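Local coordinates for protein phosphatase YwpJ (Bacillus subtilis, PDB 1NRW) that dephosphorylates phosphorylated five- and six-carbon sugars and nucleoside monophosphates in vitro, and flavin mononucleotide more weakly, as a magnesium-dependent HAD-superfamily hydrolase, at residues 23-29 with 278-284. Numbering follows the deposited sequence.
Sequences SLENENA and HGVAHMM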
ATOM      1  N   SER A  23      13.127  -8.083   8.185  1.00 13.52           N
ATOM      2  CA  SER A  23      14.422  -8.508   8.710  1.00 13.70           C
ATOM      3  C   SER A  23      14.510  -8.379  10.221  1.00 14.09           C
ATOM      4  O   SER A  23      13.742  -7.640  10.838  1.00 14.45           O
ATOM      5  CB  SER A  23      15.547  -7.688   8.077  1.00 14.16           C
ATOM      6  OG  SER A  23      15.496  -6.338   8.503  1.00 13.77           O
ATOM      7  N   LEU A  24      15.448  -9.102  10.823  1.00 13.73           N
ATOM      8  CA  LEU A  24      15.618  -9.009  12.262  1.00 14.83           C
ATOM      9  C   LEU A  24      15.943  -7.561  12.616  1.00 14.65           C
ATOM     10  O   LEU A  24      15.447  -7.031  13.611  1.00 14.13           O
ATOM     11  CB  LEU A  24      16.752  -9.927  12.740  1.00 16.05           C
ATOM     12  CG  LEU A  24      16.611 -11.432  12.504  1.00 18.24           C
ATOM     13  CD1 LEU A  24      17.746 -12.152  13.220  1.00 17.37           C
ATOM     14  CD2 LEU A  24      15.272 -11.928  13.027  1.00 17.63           C
ATOM     15  N   GLU A  25      16.767  -6.920  11.786  1.00 14.58           N
ATOM     16  CA  GLU A  25      17.156  -5.532  12.019  1.00 15.28           C
ATOM     17  C   GLU A  25      15.958  -4.591  12.004  1.00 14.65           C
ATOM     18  O   GLU A  25      15.834  -3.711  12.865  1.00 13.90           O
ATOM     19  CB  GLU A  25      18.177  -5.064  10.971  1.00 16.47           C
ATOM     20  CG  GLU A  25      19.572  -5.636  11.159  1.00 19.83           C
ATOM     21  CD  GLU A  25      19.783  -6.974  10.477  1.00 22.59           C
ATOM     22  OE1 GLU A  25      18.790  -7.644  10.111  1.00 21.22           O
ATOM     23  OE2 GLU A  25      20.960  -7.364  10.315  1.00 25.83           O
ATOM     24  N   ASN A  26      15.080  -4.769  11.020  1.00 14.30           N
ATOM     25  CA  ASN A  26      13.895  -3.925  10.935  1.00 14.47           C
ATOM     26  C   ASN A  26      12.925  -4.198  12.074  1.00 14.71           C
ATOM     27  O   ASN A  26      12.323  -3.266  12.615  1.00 15.59           O
ATOM     28  CB  ASN A  26      13.191  -4.110   9.588  1.00 12.84           C
ATOM     29  CG  ASN A  26      13.823  -3.277   8.479  1.00 15.13           C
ATOM     30  OD1 ASN A  26      14.806  -2.562   8.697  1.00 13.93           O
ATOM     31  ND2 ASN A  26      13.257  -3.365   7.284  1.00 11.77           N
ATOM     32  N   GLU A  27      12.772  -5.463  12.456  1.00 15.11           N
ATOM     33  CA  GLU A  27      11.870  -5.780  13.555  1.00 14.77           C
ATOM     34  C   GLU A  27      12.389  -5.121  14.826  1.00 15.57           C
ATOM     35  O   GLU A  27      11.625  -4.512  15.567  1.00 14.90           O
ATOM     36  CB  GLU A  27      11.754  -7.293  13.783  1.00 16.86           C
ATOM     37  CG  GLU A  27      10.683  -7.634  14.818  1.00 19.85           C
ATOM     38  CD  GLU A  27      10.623  -9.107  15.174  1.00 22.04           C
ATOM     39  OE1 GLU A  27      11.158  -9.934  14.407  1.00 22.65           O
ATOM     40  OE2 GLU A  27      10.029  -9.436  16.223  1.00 24.26           O
ATOM     41  N   ASN A  28      13.690  -5.249  15.078  1.00 14.36           N
ATOM     42  CA  ASN A  28      14.286  -4.640  16.261  1.00 18.25           C
ATOM     43  C   ASN A  28      14.116  -3.123  16.242  1.00 17.03           C
ATOM     44  O   ASN A  28      13.827  -2.515  17.273  1.00 17.41           O
ATOM     45  CB  ASN A  28      15.777  -4.992  16.365  1.00 21.07           C
ATOM     46  CG  ASN A  28      16.010  -6.436  16.790  1.00 28.49           C
ATOM     47  OD1 ASN A  28      15.379  -6.932  17.724  1.00 32.07           O
ATOM     48  ND2 ASN A  28      16.935  -7.113  16.113  1.00 32.05           N
ATOM     49  N   ALA A  29      14.291  -2.513  15.071  1.00 17.27           N
ATOM     50  CA  ALA A  29      14.149  -1.063  14.942  1.00 18.98           C
ATOM     51  C   ALA A  29      12.720  -0.615  15.253  1.00 19.11           C
ATOM     52  O   ALA A  29      12.513   0.414  15.902  1.00 18.97           O
ATOM     53  CB  ALA A  29      14.551  -0.612  13.534  1.00 18.56           C
ATOM     54  N   HIS A 278      18.210  -3.028   4.996  1.00 15.34           N
ATOM     55  CA  HIS A 278      17.548  -2.556   6.210  1.00 13.85           C
ATOM     56  C   HIS A 278      17.435  -1.041   6.310  1.00 13.73           C
ATOM     57  O   HIS A 278      17.697  -0.455   7.366  1.00 14.02           O
ATOM     58  CB  HIS A 278      18.275  -3.118   7.438  1.00 14.87           C
ATOM     59  CG  HIS A 278      18.647  -4.560   7.294  1.00 16.77           C
ATOM     60  ND1 HIS A 278      19.954  -4.999   7.307  1.00 21.33           N
ATOM     61  CD2 HIS A 278      17.886  -5.653   7.057  1.00 16.43           C
ATOM     62  CE1 HIS A 278      19.982  -6.300   7.079  1.00 17.81           C
ATOM     63  NE2 HIS A 278      18.740  -6.722   6.924  1.00 22.43           N
ATOM     64  N   GLY A 279      17.016  -0.417   5.212  1.00 13.22           N
ATOM     65  CA  GLY A 279      16.861   1.028   5.181  1.00 14.13           C
ATOM     66  C   GLY A 279      15.968   1.578   6.279  1.00 13.24           C
ATOM     67  O   GLY A 279      16.230   2.649   6.828  1.00 13.92           O
ATOM     68  N   VAL A 280      14.900   0.863   6.611  1.00 12.56           N
ATOM     69  CA  VAL A 280      14.012   1.341   7.663  1.00 13.68           C
ATOM     70  C   VAL A 280      14.765   1.414   8.994  1.00 14.46           C
ATOM     71  O   VAL A 280      14.655   2.407   9.719  1.00 14.70           O
ATOM     72  CB  VAL A 280      12.758   0.442   7.790  1.00 12.30           C
ATOM     73  CG1 VAL A 280      11.943   0.854   8.998  1.00 12.78           C
ATOM     74  CG2 VAL A 280      11.906   0.578   6.520  1.00 13.34           C
ATOM     75  N   ALA A 281      15.536   0.379   9.313  1.00 13.54           N
ATOM     76  CA  ALA A 281      16.312   0.387  10.552  1.00 14.43           C
ATOM     77  C   ALA A 281      17.349   1.521  10.509  1.00 14.27           C
ATOM     78  O   ALA A 281      17.533   2.245  11.494  1.00 15.00           O
ATOM     79  CB  ALA A 281      17.008  -0.956  10.751  1.00 13.80           C
ATOM     80  N   HIS A 282      18.017   1.683   9.366  1.00 14.44           N
ATOM     81  CA  HIS A 282      19.019   2.742   9.223  1.00 14.86           C
ATOM     82  C   HIS A 282      18.393   4.107   9.481  1.00 17.12           C
ATOM     83  O   HIS A 282      18.978   4.948  10.161  1.00 17.25           O
ATOM     84  CB  HIS A 282      19.658   2.716   7.825  1.00 15.15           C
ATOM     85  CG  HIS A 282      20.540   3.896   7.546  1.00 16.53           C
ATOM     86  ND1 HIS A 282      20.065   5.068   7.000  1.00 16.49           N
ATOM     87  CD2 HIS A 282      21.859   4.100   7.783  1.00 16.98           C
ATOM     88  CE1 HIS A 282      21.051   5.945   6.911  1.00 16.10           C
ATOM     89  NE2 HIS A 282      22.151   5.381   7.380  1.00 17.17           N
HETATM   90  N   MSE A 283      17.200   4.328   8.940  1.00 16.25           N
HETATM   91  CA  MSE A 283      16.523   5.599   9.149  1.00 17.14           C
HETATM   92  C   MSE A 283      16.251   5.821  10.638  1.00 17.13           C
HETATM   93  O   MSE A 283      16.493   6.901  11.171  1.00 15.51           O
HETATM   94  CB  MSE A 283      15.201   5.633   8.392  1.00 18.77           C
HETATM   95  CG  MSE A 283      14.355   6.840   8.741  1.00 20.08           C
HETATM   96 SE   MSE A 283      12.540   6.591   8.184  1.00 30.45          SE
HETATM   97  CE  MSE A 283      12.107   5.074   9.294  1.00 19.85           C
HETATM   98  N   MSE A 284      15.739   4.791  11.305  1.00 18.00           N
HETATM   99  CA  MSE A 284      15.432   4.888  12.729  1.00 20.04           C
HETATM  100  C   MSE A 284      16.623   5.287  13.584  1.00 19.73           C
HETATM  101  O   MSE A 284      16.504   6.111  14.494  1.00 18.74           O
HETATM  102  CB  MSE A 284      14.893   3.552  13.248  1.00 24.44           C
HETATM  103  CG  MSE A 284      13.539   3.184  12.699  1.00 32.76           C
HETATM  104 SE   MSE A 284      12.213   4.406  13.344  1.00 47.45          SE
HETATM  105  CE  MSE A 284      12.545   5.866  12.146  1.00 44.86           C
TER
HETATM  106  O   HOH W   1      14.150  -1.834   4.960  1.00 13.68           O
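Asn26 reaches from the first turn of helix 24-35 to the start of helix 279-286, where its OD1 accepts a bent hydrogen bond from Ala281 N (3.1 Å, 136° at the hydrogen), the donor standing above the carbonyl plane. Its ND2 donates hydrogen bonds to a water 2.9 Å away, which also accepts from Val280 N, and to Leu15 O. One amide thus engages two N-H groups of the helix's first turn, one of them through water, and is held on both its polar atoms. Glu25 lies over a face of the His278 ring: CB sits 4.0 Å from the ring centroid in a CH-pi contact, and the chain, bent at chi2 (88°), lays the carboxylate nearly flat on the imidazole, planes 17° apart. Deeper in, Ala29 CB packs on Ala281 CB at 3.7 Å and on Met284 CG. With alanines at the interface, the axes of 24-29 and 279-284 approach to 8.2 Å and are inclined at 38°. Ser23 and His278 occupy the two N-cap positions. In the Rossmann-like core of the HAD fold, Val280 touches Ile9 and Met284 touches Ile7, so helix 279-286 packs on central strand 6-10, which ends at the probable nucleophile Asp10, with helix 24-35 at its flank.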